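Long-range contact in ADP-ribosylating toxin CARDS (Mycoplasma pneumoniae, PDB 4TLV), which transfers ADP-ribosyl groups from NAD(+) to multiple target proteins, vacuolates mammalian cells and disrupts respiratory epithelium: residues R12-R16 with C232-S236. Residues are numbered along the deposited sequence; the frame is centred on the assembly and turned at random.
Sequences RVDLR and CPDWS
Asp234 and Pro233 meet the end of strand 9-14, an outermost strand of the antiparallel sheet in the pertussis toxin S1-like mono-ADP-ribosyltransferase domain. They belong to the loop that follows helix 228-231, just past the disulfide of Cys232 with Cys249, in a region thought to form the NAD(+)-binding pocket. Aspartate suits its place as a short acceptor facing the first amide beyond the strand: Asp234 OD2 takes Leu15 N at 2.9 Å, on its syn side and 18° out of the carboxylate plane. With CG beside its own backbone N (chi1 -57°), Asp234 turns its carboxylate to the strand. Arg16 runs past it in the opposite direction, extended from CG to NE, in a salt bridge whose detail is uncertain because the position of Asp234 OD1 is less sure; its NH1 continues to Glu20. The proline ring fits closely against the strand end: Pro233 CB lies 3.5 Å from the backbone Val13 O, and Pro233 CG makes an apolar contact with Leu15 CD1 at 4.2 Å. The reach of arginine lets Arg12 serve two acceptors. Side-on, its NE and NH2 both grip Asp14 OD2, at 3.1 and 3.2 Å, which should fix the guanidinium rotation, while NH1 bonds to Ser51 O. At the guanidinium edge, near its plane, Arg12 NH2 also lies 3.0 Å from Pro233 O.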
ATOM      1  N   ARG A  12       9.320 -13.593  -0.892  1.00 10.43           N
ATOM      2  CA  ARG A  12      10.521 -13.108  -0.239  1.00 11.29           C
ATOM      3  C   ARG A  12      11.702 -13.244  -1.189  1.00 14.22           C
ATOM      4  O   ARG A  12      11.906 -14.306  -1.789  1.00 13.45           O
ATOM      5  CB  ARG A  12      10.798 -13.938   1.017  1.00 12.27           C
ATOM      6  CG  ARG A  12      12.026 -13.449   1.820  1.00 12.58           C
ATOM      7  CD  ARG A  12      12.356 -14.429   2.958  1.00 16.64           C
ATOM      8  NE  ARG A  12      13.712 -14.208   3.461  1.00 15.09           N
ATOM      9  CZ  ARG A  12      14.039 -13.280   4.352  1.00 17.25           C
ATOM     10  NH1 ARG A  12      13.111 -12.469   4.861  1.00 15.64           N
ATOM     11  NH2 ARG A  12      15.309 -13.153   4.726  1.00 18.54           N
ATOM     12  N   VAL A  13      12.472 -12.169  -1.323  1.00 12.35           N
ATOM     13  CA  VAL A  13      13.699 -12.203  -2.118  1.00 14.02           C
ATOM     14  C   VAL A  13      14.857 -12.485  -1.163  1.00 15.36           C
ATOM     15  O   VAL A  13      14.991 -11.836  -0.122  1.00 15.10           O
ATOM     16  CB  VAL A  13      13.923 -10.852  -2.858  1.00 14.26           C
ATOM     17  CG1 VAL A  13      15.301 -10.816  -3.569  1.00 13.89           C
ATOM     18  CG2 VAL A  13      12.780 -10.580  -3.847  1.00 15.69           C
ATOM     19  N   ASP A  14      15.690 -13.461  -1.506  1.00 14.85           N
ATOM     20  CA  ASP A  14      16.759 -13.892  -0.625  1.00 16.90           C
ATOM     21  C   ASP A  14      17.928 -14.302  -1.517  1.00 15.30           C
ATOM     22  O   ASP A  14      17.719 -14.851  -2.586  1.00 14.96           O
ATOM     23  CB  ASP A  14      16.268 -15.088   0.204  1.00 14.51           C
ATOM     24  CG  ASP A  14      17.070 -15.307   1.462  1.00 18.69           C
ATOM     25  OD1 ASP A  14      18.276 -15.612   1.358  1.00 19.37           O
ATOM     26  OD2 ASP A  14      16.488 -15.206   2.566  1.00 18.48           O
ATOM     27  N   LEU A  15      19.153 -14.026  -1.090  1.00 16.33           N
ATOM     28  CA  LEU A  15      20.313 -14.361  -1.916  1.00 16.33           C
ATOM     29  C   LEU A  15      20.672 -15.850  -1.855  1.00 22.37           C
ATOM     30  O   LEU A  15      21.395 -16.354  -2.711  1.00 20.94           O
ATOM     31  CB  LEU A  15      21.513 -13.476  -1.557  1.00 20.29           C
ATOM     32  CG  LEU A  15      21.509 -12.138  -2.317  1.00 27.21           C
ATOM     33  CD1 LEU A  15      20.332 -11.280  -1.917  1.00 26.55           C
ATOM     34  CD2 LEU A  15      22.815 -11.374  -2.126  1.00 33.90           C
ATOM     35  N   ARG A  16      20.149 -16.563  -0.862  1.00 18.07           N
ATOM     36  CA  ARG A  16      20.389 -18.002  -0.775  1.00 19.61           C
ATOM     37  C   ARG A  16      19.689 -18.739  -1.915  1.00 19.00           C
ATOM     38  O   ARG A  16      18.567 -18.399  -2.296  1.00 17.78           O
ATOM     39  CB  ARG A  16      19.932 -18.550   0.570  1.00 18.91           C
ATOM     40  CG  ARG A  16      20.655 -17.939   1.754  1.00 25.13           C
ATOM     41  CD  ARG A  16      20.174 -18.549   3.054  1.00 28.71           C
ATOM     42  NE  ARG A  16      20.679 -17.811   4.208  1.00 33.43           N
ATOM     43  CZ  ARG A  16      21.787 -18.131   4.869  1.00 44.96           C
ATOM     44  NH1 ARG A  16      22.502 -19.185   4.494  1.00 45.60           N
ATOM     45  NH2 ARG A  16      22.178 -17.401   5.909  1.00 45.57           N
ATOM     46  N   CYS A 232      18.421  -6.519   3.912  1.00 12.81           N
ATOM     47  CA  CYS A 232      19.566  -7.353   4.296  1.00 13.35           C
ATOM     48  C   CYS A 232      19.082  -8.770   4.589  1.00 13.66           C
ATOM     49  O   CYS A 232      19.174  -9.228   5.724  1.00 14.98           O
ATOM     50  CB  CYS A 232      20.245  -6.798   5.550  1.00 18.81           C
ATOM     51  SG  CYS A 232      20.369  -5.006   5.671  1.00 23.16           S
ATOM     52  N   PRO A 233      18.566  -9.468   3.562  1.00 14.64           N
ATOM     53  CA  PRO A 233      17.856 -10.738   3.775  1.00 15.28           C
ATOM     54  C   PRO A 233      18.767 -11.836   4.305  1.00 16.49           C
ATOM     55  O   PRO A 233      18.264 -12.814   4.836  1.00 16.41           O
ATOM     56  CB  PRO A 233      17.360 -11.134   2.381  1.00 13.31           C
ATOM     57  CG  PRO A 233      18.043 -10.215   1.412  1.00 13.65           C
ATOM     58  CD  PRO A 233      18.616  -9.053   2.149  1.00 12.30           C
ATOM     59  N   ASP A 234      20.078 -11.662   4.176  1.00 17.16           N
ATOM     60  CA  ASP A 234      21.016 -12.689   4.612  1.00 20.50           C
ATOM     61  C   ASP A 234      22.059 -12.168   5.599  1.00 23.47           C
ATOM     62  O   ASP A 234      23.187 -12.655   5.660  1.00 21.26           O
ATOM     63  CB  ASP A 234      21.648 -13.332   3.389  1.00 22.32           C
ATOM     64  CG  ASP A 234      20.602 -13.910   2.475  1.00 19.88           C
ATOM     65  OD1 ASP A 234      20.006 -14.922   2.868  1.00 19.61           O
ATOM     66  OD2 ASP A 234      20.328 -13.320   1.415  1.00 20.61           O
ATOM     67  N   TRP A 235      21.643 -11.187   6.383  1.00 19.82           N
ATOM     68  CA  TRP A 235      22.455 -10.605   7.439  1.00 22.03           C
ATOM     69  C   TRP A 235      23.136 -11.671   8.307  1.00 25.27           C
ATOM     70  O   TRP A 235      22.491 -12.617   8.745  1.00 24.81           O
ATOM     71  CB  TRP A 235      21.556  -9.740   8.318  1.00 22.03           C
ATOM     72  CG  TRP A 235      22.248  -9.098   9.461  1.00 24.05           C
ATOM     73  CD1 TRP A 235      22.493  -9.648  10.682  1.00 22.96           C
ATOM     74  CD2 TRP A 235      22.770  -7.772   9.500  1.00 23.77           C
ATOM     75  NE1 TRP A 235      23.140  -8.743  11.484  1.00 26.78           N
ATOM     76  CE2 TRP A 235      23.320  -7.580  10.781  1.00 24.58           C
ATOM     77  CE3 TRP A 235      22.810  -6.720   8.581  1.00 29.14           C
ATOM     78  CZ2 TRP A 235      23.913  -6.386  11.165  1.00 31.66           C
ATOM     79  CZ3 TRP A 235      23.400  -5.528   8.963  1.00 35.60           C
ATOM     80  CH2 TRP A 235      23.941  -5.369  10.246  1.00 38.12           C
ATOM     81  N   SER A 236      24.434 -11.492   8.560  1.00 27.69           N
ATOM     82  CA  SER A 236      25.203 -12.395   9.431  1.00 38.38           C
ATOM     83  C   SER A 236      25.908 -11.610  10.527  1.00 36.70           C
ATOM     84  O   SER A 236      26.281 -10.460  10.323  1.00 36.05           O
ATOM     85  CB  SER A 236      26.262 -13.170   8.633  1.00 41.00           C
ATOM     86  OG  SER A 236      25.699 -14.275   7.944  1.00 48.30           O
TER